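Local coordinates for GDSL-like Lipase (PDB 3P94), which is probably a serine hydrolase of the GDSL (SGNH) family with a flavodoxin-like fold, perhaps releasing fatty acids from lysophospholipids, at residues N85-N90 with I94-V99; K139-N144 with D160-M165. One frame throughout, in Å; residues are numbered along the deposited sequence. Where two conformers were deposited one is given.

Contact 1 (N85-N90 with I94-V99); sequences NDIAHN and IALENV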
ATOM      1  N   ASN A  85       7.592   4.333  -3.028  1.00 11.54           N
ATOM      2  CA  ASN A  85       8.045   4.811  -4.344  1.00 11.44           C
ATOM      3  C   ASN A  85       8.113   6.348  -4.380  1.00 14.24           C
ATOM      4  O   ASN A  85       8.896   6.890  -5.150  1.00 13.18           O
ATOM      5  CB  ASN A  85       7.204   4.244  -5.467  1.00  9.42           C
ATOM      6  CG  ASN A  85       7.387   2.747  -5.588  1.00 32.00           C
ATOM      7  OD1 ASN A  85       8.500   2.206  -5.548  1.00 31.00           O
ATOM      8  ND2 ASN A  85       6.305   2.041  -5.711  1.00 24.41           N
ATOM      9  N   ASP A  86       7.367   7.033  -3.492  1.00 11.17           N
ATOM     10  CA  ASP A  86       7.469   8.493  -3.331  1.00 12.41           C
ATOM     11  C   ASP A  86       8.827   8.837  -2.710  1.00 19.23           C
ATOM     12  O   ASP A  86       9.455   9.816  -3.106  1.00 20.94           O
ATOM     13  CB  ASP A  86       6.362   9.022  -2.412  1.00 14.49           C
ATOM     14  CG  ASP A  86       4.953   8.829  -2.902  1.00 20.91           C
ATOM     15  OD1 ASP A  86       4.474   7.669  -2.886  1.00 21.12           O
ATOM     16  OD2 ASP A  86       4.314   9.841  -3.281  1.00 22.76           O
ATOM     17  N   ILE A  87       9.273   8.015  -1.732  1.00 16.68           N
ATOM     18  CA  ILE A  87      10.575   8.172  -1.050  1.00 17.36           C
ATOM     19  C   ILE A  87      11.699   7.906  -2.080  1.00 20.23           C
ATOM     20  O   ILE A  87      12.726   8.588  -2.060  1.00 19.20           O
ATOM     21  CB  ILE A  87      10.662   7.268   0.232  1.00 19.67           C
ATOM     22  CG1 ILE A  87       9.624   7.740   1.290  1.00 19.20           C
ATOM     23  CG2 ILE A  87      12.089   7.268   0.847  1.00 20.44           C
ATOM     24  CD1 ILE A  87       9.406   6.811   2.518  1.00 20.25           C
ATOM     25  N   ALA A  88      11.457   6.988  -3.028  1.00 17.89           N
ATOM     26  CA  ALA A  88      12.417   6.683  -4.101  1.00 18.57           C
ATOM     27  C   ALA A  88      12.348   7.717  -5.260  1.00 24.78           C
ATOM     28  O   ALA A  88      13.158   7.638  -6.194  1.00 26.85           O
ATOM     29  CB  ALA A  88      12.167   5.283  -4.631  1.00 18.43           C
ATOM     30  N   HIS A  89      11.393   8.676  -5.191  1.00 19.20           N
ATOM     31  CA  HIS A  89      11.138   9.727  -6.191  1.00 19.27           C
ATOM     32  C   HIS A  89      10.783   9.140  -7.570  1.00 22.61           C
ATOM     33  O   HIS A  89      11.227   9.673  -8.595  1.00 22.97           O
ATOM     34  CB  HIS A  89      12.324  10.699  -6.335  1.00 21.40           C
ATOM     35  CG  HIS A  89      12.653  11.527  -5.134  1.00 25.27           C
ATOM     36  ND1 HIS A  89      11.823  11.605  -4.019  1.00 26.69           N
ATOM     37  CD2 HIS A  89      13.738  12.290  -4.924  1.00 27.47           C
ATOM     38  CE1 HIS A  89      12.450  12.400  -3.170  1.00 26.56           C
ATOM     39  NE2 HIS A  89      13.607  12.816  -3.667  1.00 27.71           N
ATOM     40  N   ASN A  90       9.966   8.067  -7.604  1.00 18.05           N
ATOM     41  CA  ASN A  90       9.556   7.442  -8.873  1.00 17.95           C
ATOM     42  C   ASN A  90       8.784   8.414  -9.772  1.00 21.50           C
ATOM     43  O   ASN A  90       8.891   8.323 -10.994  1.00 21.37           O
ATOM     44  CB  ASN A  90       8.713   6.191  -8.630  1.00 18.54           C
ATOM     45  CG  ASN A  90       9.519   4.958  -8.325  1.00 33.73           C
ATOM     46  OD1 ASN A  90      10.681   5.023  -7.931  1.00 23.29           O
ATOM     47  ND2 ASN A  90       8.903   3.806  -8.473  1.00 24.14           N
ATOM     48  N   ILE A  94       9.404  14.857  -4.315  1.00 17.25           N
ATOM     49  CA  ILE A  94       8.193  15.146  -3.547  1.00 16.70           C
ATOM     50  C   ILE A  94       8.567  15.215  -2.056  1.00 20.77           C
ATOM     51  O   ILE A  94       9.272  14.334  -1.561  1.00 20.56           O
ATOM     52  CB  ILE A  94       7.014  14.159  -3.836  1.00 17.87           C
ATOM     53  CG1 ILE A  94       5.713  14.602  -3.099  1.00 17.12           C
ATOM     54  CG2 ILE A  94       7.385  12.670  -3.602  1.00 15.88           C
ATOM     55  CD1 ILE A  94       4.394  13.898  -3.527  1.00 17.36           C
ATOM     56  N   ALA A  95       8.126  16.278  -1.360  1.00 17.54           N
ATOM     57  CA  ALA A  95       8.366  16.437   0.075  1.00 18.38           C
ATOM     58  C   ALA A  95       7.562  15.386   0.832  1.00 22.27           C
ATOM     59  O   ALA A  95       6.439  15.055   0.428  1.00 20.49           O
ATOM     60  CB  ALA A  95       7.986  17.841   0.534  1.00 19.60           C
ATOM     61  N   LEU A  96       8.150  14.823   1.898  1.00 19.64           N
ATOM     62  CA  LEU A  96       7.525  13.746   2.669  1.00 19.86           C
ATOM     63  C   LEU A  96       6.142  14.142   3.206  1.00 21.97           C
ATOM     64  O   LEU A  96       5.253  13.282   3.254  1.00 21.92           O
ATOM     65  CB  LEU A  96       8.449  13.281   3.805  1.00 20.77           C
ATOM     66  CG  LEU A  96       8.242  11.853   4.316  1.00 25.46           C
ATOM     67  CD1 LEU A  96       8.558  10.821   3.244  1.00 25.85           C
ATOM     68  CD2 LEU A  96       9.089  11.594   5.534  1.00 27.82           C
ATOM     69  N   GLU A  97       5.954  15.434   3.563  1.00 16.24           N
ATOM     70  CA  GLU A  97       4.675  15.967   4.049  0.50 15.79           C
ATOM     71  C   GLU A  97       3.583  15.874   2.967  1.00 18.29           C
ATOM     72  O   GLU A  97       2.413  15.677   3.294  1.00 18.69           O
ATOM     73  CB  GLU A  97       4.833  17.433   4.512  0.50 17.74           C
ATOM     74  CG  GLU A  97       5.582  17.589   5.831  0.50 28.15           C
ATOM     75  CD  GLU A  97       7.096  17.727   5.792  0.50 48.82           C
ATOM     76  OE1 GLU A  97       7.726  17.297   4.798  0.50 34.56           O
ATOM     77  OE2 GLU A  97       7.657  18.247   6.784  0.50 48.46           O
ATOM     78  N   ASN A  98       3.964  16.009   1.685  1.00 14.33           N
ATOM     79  CA  ASN A  98       3.047  15.956   0.553  1.00 13.23           C
ATOM     80  C   ASN A  98       2.686  14.509   0.205  1.00 16.55           C
ATOM     81  O   ASN A  98       1.591  14.260  -0.309  1.00 14.80           O
ATOM     82  CB  ASN A  98       3.629  16.717  -0.642  1.00 15.21           C
ATOM     83  CG  ASN A  98       3.702  18.212  -0.407  1.00 32.18           C
ATOM     84  OD1 ASN A  98       2.889  18.803   0.303  1.00 26.34           O
ATOM     85  ND2 ASN A  98       4.672  18.857  -1.010  1.00 19.69           N
ATOM     86  N   VAL A  99       3.583  13.555   0.534  1.00 13.71           N
ATOM     87  CA  VAL A  99       3.350  12.110   0.401  1.00 13.14           C
ATOM     88  C   VAL A  99       2.245  11.760   1.405  1.00 17.69           C
ATOM     89  O   VAL A  99       1.240  11.141   1.038  1.00 17.51           O
ATOM     90  CB  VAL A  99       4.649  11.296   0.651  1.00 17.47           C
ATOM     91  CG1 VAL A  99       4.387   9.788   0.601  1.00 16.84           C
ATOM     92  CG2 VAL A  99       5.756  11.700  -0.329  1.00 17.17           C
TER
HETATM   93  O   HOH W   1       9.458  11.554  -0.541  1.00 20.97           O
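Asp-86 and Val-99 run alongside each other, pointing opposite ways, and the acid can be followed outward atom by atom. Its CB meets Val-99 CG2 at 3.4 Å. Its CG rests near the other methyl, 3.7 Å from Val-99 CG1, and with chi1 at -63° the carboxylate carbon sits beside the backbone N, which lays the group along the valine's two methyls. At the tip, OD2 comes within 3.8 Å of Val-99 CG2, yet its polar partner is the hydroxyl of Thr-59, so the aliphatic wall flanks an acid already bonded.

The carbonyl of the same residue is busier. Ile-94 CG2 presses on Asp-86 O at 3.6 Å, and the ring of His-89 donates from ND1 to Asp-86 O over 3.1 Å, at 160° and with the oxygen close to the ring plane. His-89 also closes the helix: with positive phi it forms a Schellman motif, its own N bonding weakly to Asp-86 O while Asn-90 N reaches Asn-85 O. One water gives a firm bond to Ile-94 O and a weak one to Asp-86 O, bridging the segments. Replacing His-89 by alanine would probably cost the turn its ND1 bond, leaving Asp-86 O with weak bonds alone and a gap beside Ile-94. Farther along, Ile-87 CG1 packs on Leu-96 CD1 at 3.8 Å.

Asn-85 and Asp-86 fit the G-x-N-D block of SGNH hydrolases, whose asparagine in relatives usually serves the oxyanion hole. No direct hydrogen bond joins the two segments; apolar groups and one water dock the start of helix 96-112 against this signature turn, while Asp-86 OD2 bonds to Thr-59 and Asn-85 ND2 to Gln-57 O.

Contact 2 (K139-N144 with D160-M165); sequences KVIQLN and DYHSAM
His-162 alone carries the second segment's side of this contact, its ring reaching across to Val-140, Ile-141 and Asn-144. Taken in sequence order, the segment begins with a cap that anchors the first turn of the backbone carrying this residue. Asp-160 is the N-cap of helix 161-165, and its carboxylate grips Ser-163 twice. Ser-163 N donates to Asp-160 OD1 over 3.1 Å at 170°, from above the carboxylate plane, while Ser-163 OG gives its proton to Asp-160 OD2 at 2.7 Å on the syn side. Tyr-161 turns to helix 185-202, where it touches Met-191 and Val-195.

At His-162 the chain faces helix 137-153. With CG anti to the backbone N (chi1 -167°), the imidazole extends across the gap between helix segments whose axes come no closer than 12.1 Å. Ring atom CD2 lies 3.6 Å from Val-140 CG1, and on the far part of the ring CE1 meets Ile-141 CG1 at 3.9 Å. The amide of Asn-144 stands almost perpendicular to the imidazole, the planes 83° apart, with ND2 coming to 3.6 Å from CD2. That amide is fixed from the other end, because Asn-144 OD1 accepts from Val-122 N. The backbone N of His-162 is held as well, by Ser-121 OG, and Pro-124 touches the His-162 side chain.

Beyond the serine, Ala-164 and selenomethionine Met-165 lean on Ile-194 and Met-191. Tyr-161, Ala-164 and Met-165 thus pack on helix 185-202, while His-162 meets helix 137-153. Across to that helix the ring forms no hydrogen bond: van der Waals contact sets the spacing, and the directional bonds act on the backbone behind it, through the cap and through Ser-121 after strand 116-120.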
ATOM      1  N   LYS A 139      13.306   7.992   6.639  1.00 19.72           N
ATOM      2  CA  LYS A 139      12.189   8.631   5.923  1.00 18.24           C
ATOM      3  C   LYS A 139      10.948   7.760   6.081  1.00 22.64           C
ATOM      4  O   LYS A 139       9.868   8.276   6.381  1.00 21.15           O
ATOM      5  CB  LYS A 139      12.542   8.861   4.440  1.00 19.13           C
ATOM      6  CG  LYS A 139      13.659   9.887   4.264  1.00 26.48           C
ATOM      7  CD  LYS A 139      14.271   9.865   2.877  1.00 35.69           C
ATOM      8  CE  LYS A 139      15.442  10.807   2.754  1.00 41.96           C
ATOM      9  NZ  LYS A 139      16.679  10.237   3.352  1.00 47.20           N
ATOM     10  N   VAL A 140      11.122   6.421   5.956  1.00 20.18           N
ATOM     11  CA  VAL A 140      10.055   5.426   6.164  1.00 18.00           C
ATOM     12  C   VAL A 140       9.519   5.559   7.609  1.00 19.91           C
ATOM     13  O   VAL A 140       8.308   5.603   7.803  1.00 18.94           O
ATOM     14  CB  VAL A 140      10.563   3.989   5.875  1.00 21.36           C
ATOM     15  CG1 VAL A 140       9.578   2.932   6.383  1.00 20.76           C
ATOM     16  CG2 VAL A 140      10.831   3.802   4.382  1.00 20.89           C
ATOM     17  N   ILE A 141      10.431   5.660   8.601  1.00 16.60           N
ATOM     18  CA  ILE A 141      10.061   5.781  10.013  1.00 16.90           C
ATOM     19  C   ILE A 141       9.288   7.092  10.245  1.00 19.12           C
ATOM     20  O   ILE A 141       8.274   7.051  10.935  1.00 17.22           O
ATOM     21  CB  ILE A 141      11.310   5.627  10.945  1.00 20.44           C
ATOM     22  CG1 ILE A 141      11.740   4.137  11.000  1.00 20.76           C
ATOM     23  CG2 ILE A 141      11.057   6.170  12.366  1.00 21.15           C
ATOM     24  CD1 ILE A 141      13.185   3.918  11.298  1.00 29.52           C
ATOM     25  N   GLN A 142       9.736   8.225   9.650  1.00 17.07           N
ATOM     26  CA  GLN A 142       9.054   9.515   9.818  1.00 17.94           C
ATOM     27  C   GLN A 142       7.634   9.471   9.228  1.00 20.38           C
ATOM     28  O   GLN A 142       6.677   9.880   9.896  1.00 19.62           O
ATOM     29  CB  GLN A 142       9.859  10.679   9.206  1.00 19.71           C
ATOM     30  CG  GLN A 142       9.158  12.052   9.323  1.00 22.19           C
ATOM     31  CD  GLN A 142       8.958  12.486  10.755  1.00 40.68           C
ATOM     32  OE1 GLN A 142       9.849  13.044  11.373  1.00 41.60           O
ATOM     33  NE2 GLN A 142       7.791  12.222  11.325  1.00 32.04           N
ATOM     34  N   LEU A 143       7.507   8.961   7.995  1.00 14.86           N
ATOM     35  CA  LEU A 143       6.210   8.836   7.325  1.00 13.67           C
ATOM     36  C   LEU A 143       5.274   7.950   8.146  1.00 17.69           C
ATOM     37  O   LEU A 143       4.119   8.325   8.320  1.00 17.19           O
ATOM     38  CB  LEU A 143       6.373   8.291   5.891  1.00 12.71           C
ATOM     39  CG  LEU A 143       5.080   8.117   5.044  1.00 14.62           C
ATOM     40  CD1 LEU A 143       4.233   9.422   4.974  1.00 14.57           C
ATOM     41  CD2 LEU A 143       5.429   7.681   3.643  1.00 14.84           C
ATOM     42  N   ASN A 144       5.776   6.809   8.676  1.00 14.42           N
ATOM     43  CA  ASN A 144       4.974   5.884   9.485  1.00 14.46           C
ATOM     44  C   ASN A 144       4.484   6.524  10.775  1.00 18.44           C
ATOM     45  O   ASN A 144       3.381   6.215  11.208  1.00 16.13           O
ATOM     46  CB  ASN A 144       5.741   4.604   9.791  1.00 17.02           C
ATOM     47  CG  ASN A 144       5.813   3.657   8.620  1.00 25.23           C
ATOM     48  OD1 ASN A 144       5.088   3.812   7.631  1.00 22.17           O
ATOM     49  ND2 ASN A 144       6.668   2.639   8.712  1.00 17.91           N
ATOM     50  N   ASP A 160       0.894  -2.579  11.556  1.00 16.59           N
ATOM     51  CA  ASP A 160       2.321  -2.385  11.762  1.00 16.48           C
ATOM     52  C   ASP A 160       3.169  -3.557  11.230  1.00 20.28           C
ATOM     53  O   ASP A 160       3.729  -4.366  11.995  1.00 19.96           O
ATOM     54  CB  ASP A 160       2.632  -2.100  13.237  1.00 18.97           C
ATOM     55  CG  ASP A 160       4.017  -1.524  13.505  1.00 22.86           C
ATOM     56  OD1 ASP A 160       4.776  -1.307  12.532  1.00 23.57           O
ATOM     57  OD2 ASP A 160       4.329  -1.263  14.676  1.00 23.79           O
ATOM     58  N   TYR A 161       3.344  -3.578   9.904  1.00 15.69           N
ATOM     59  CA  TYR A 161       4.243  -4.537   9.265  1.00 15.55           C
ATOM     60  C   TYR A 161       5.690  -4.261   9.658  1.00 19.02           C
ATOM     61  O   TYR A 161       6.470  -5.193   9.847  1.00 18.36           O
ATOM     62  CB  TYR A 161       4.168  -4.414   7.733  1.00 15.89           C
ATOM     63  CG  TYR A 161       2.871  -4.771   7.048  1.00 16.23           C
ATOM     64  CD1 TYR A 161       2.156  -5.904   7.417  1.00 17.96           C
ATOM     65  CD2 TYR A 161       2.449  -4.076   5.918  1.00 16.96           C
ATOM     66  CE1 TYR A 161       1.008  -6.291   6.725  1.00 18.26           C
ATOM     67  CE2 TYR A 161       1.312  -4.458   5.215  1.00 17.91           C
ATOM     68  CZ  TYR A 161       0.596  -5.568   5.619  1.00 22.17           C
ATOM     69  OH  TYR A 161      -0.523  -5.936   4.923  1.00 23.54           O
ATOM     70  N   HIS A 162       6.052  -2.960   9.698  1.00 15.07           N
ATOM     71  CA  HIS A 162       7.404  -2.435   9.919  1.00 15.02           C
ATOM     72  C   HIS A 162       8.068  -2.991  11.188  1.00 21.18           C
ATOM     73  O   HIS A 162       9.181  -3.510  11.087  1.00 21.89           O
ATOM     74  CB  HIS A 162       7.384  -0.885   9.949  1.00 15.54           C
ATOM     75  CG  HIS A 162       8.751  -0.267   9.866  1.00 18.97           C
ATOM     76  ND1 HIS A 162       9.599  -0.235  10.960  1.00 20.71           N
ATOM     77  CD2 HIS A 162       9.375   0.321   8.815  1.00 19.73           C
ATOM     78  CE1 HIS A 162      10.711   0.357  10.541  1.00 19.73           C
ATOM     79  NE2 HIS A 162      10.622   0.718   9.263  1.00 19.43           N
ATOM     80  N   SER A 163       7.407  -2.906  12.365  1.00 18.23           N
ATOM     81  CA  SER A 163       7.991  -3.416  13.611  1.00 18.73           C
ATOM     82  C   SER A 163       8.213  -4.937  13.579  1.00 23.57           C
ATOM     83  O   SER A 163       9.182  -5.431  14.171  1.00 23.53           O
ATOM     84  CB  SER A 163       7.123  -3.047  14.808  1.00 22.11           C
ATOM     85  OG  SER A 163       7.019  -1.637  14.918  1.00 29.96           O
ATOM     86  N   ALA A 164       7.332  -5.665  12.875  1.00 19.25           N
ATOM     87  CA  ALA A 164       7.398  -7.122  12.752  1.00 20.54           C
ATOM     88  C   ALA A 164       8.485  -7.604  11.781  1.00 24.38           C
ATOM     89  O   ALA A 164       8.884  -8.769  11.851  1.00 26.48           O
ATOM     90  CB  ALA A 164       6.053  -7.655  12.290  1.00 20.68           C
HETATM   91  N   MSE A 165       8.939  -6.742  10.857  1.00 17.20           N
HETATM   92  CA  MSE A 165       9.883  -7.177   9.821  1.00 15.15           C
HETATM   93  C   MSE A 165      11.262  -6.494   9.841  1.00 22.19           C
HETATM   94  O   MSE A 165      12.178  -6.998   9.184  1.00 22.50           O
HETATM   95  CB  MSE A 165       9.249  -6.934   8.435  1.00 14.22           C
HETATM   96  CG  MSE A 165       7.953  -7.702   8.219  1.00 16.19           C
HETATM   97 SE   MSE A 165       7.006  -7.087   6.639  0.75 17.04          SE
HETATM   98  CE  MSE A 165       7.976  -8.141   5.317  1.00 14.31           C
TER

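How the contacts relate
From the N terminus the chain reaches contact 1 first: three residues separate its segments, and an eight-residue loop joins helix 84-87 to helix 96-112. After strand 116-120, helix 137-153 opens contact 2, which closes over the rest of that helix and strand 157-159. The two neither nest nor cross. Helix 137-153 joins them: Ile-87 CD1 lies 3.8 Å from Val-140 CG2, and Leu-96 CD2 is 3.5 Å from Lys-139 O. One helix thus meets the first pair of segments and the helix after the sheet's edge strand, illustrating how local closures combine into one layered alpha/beta body.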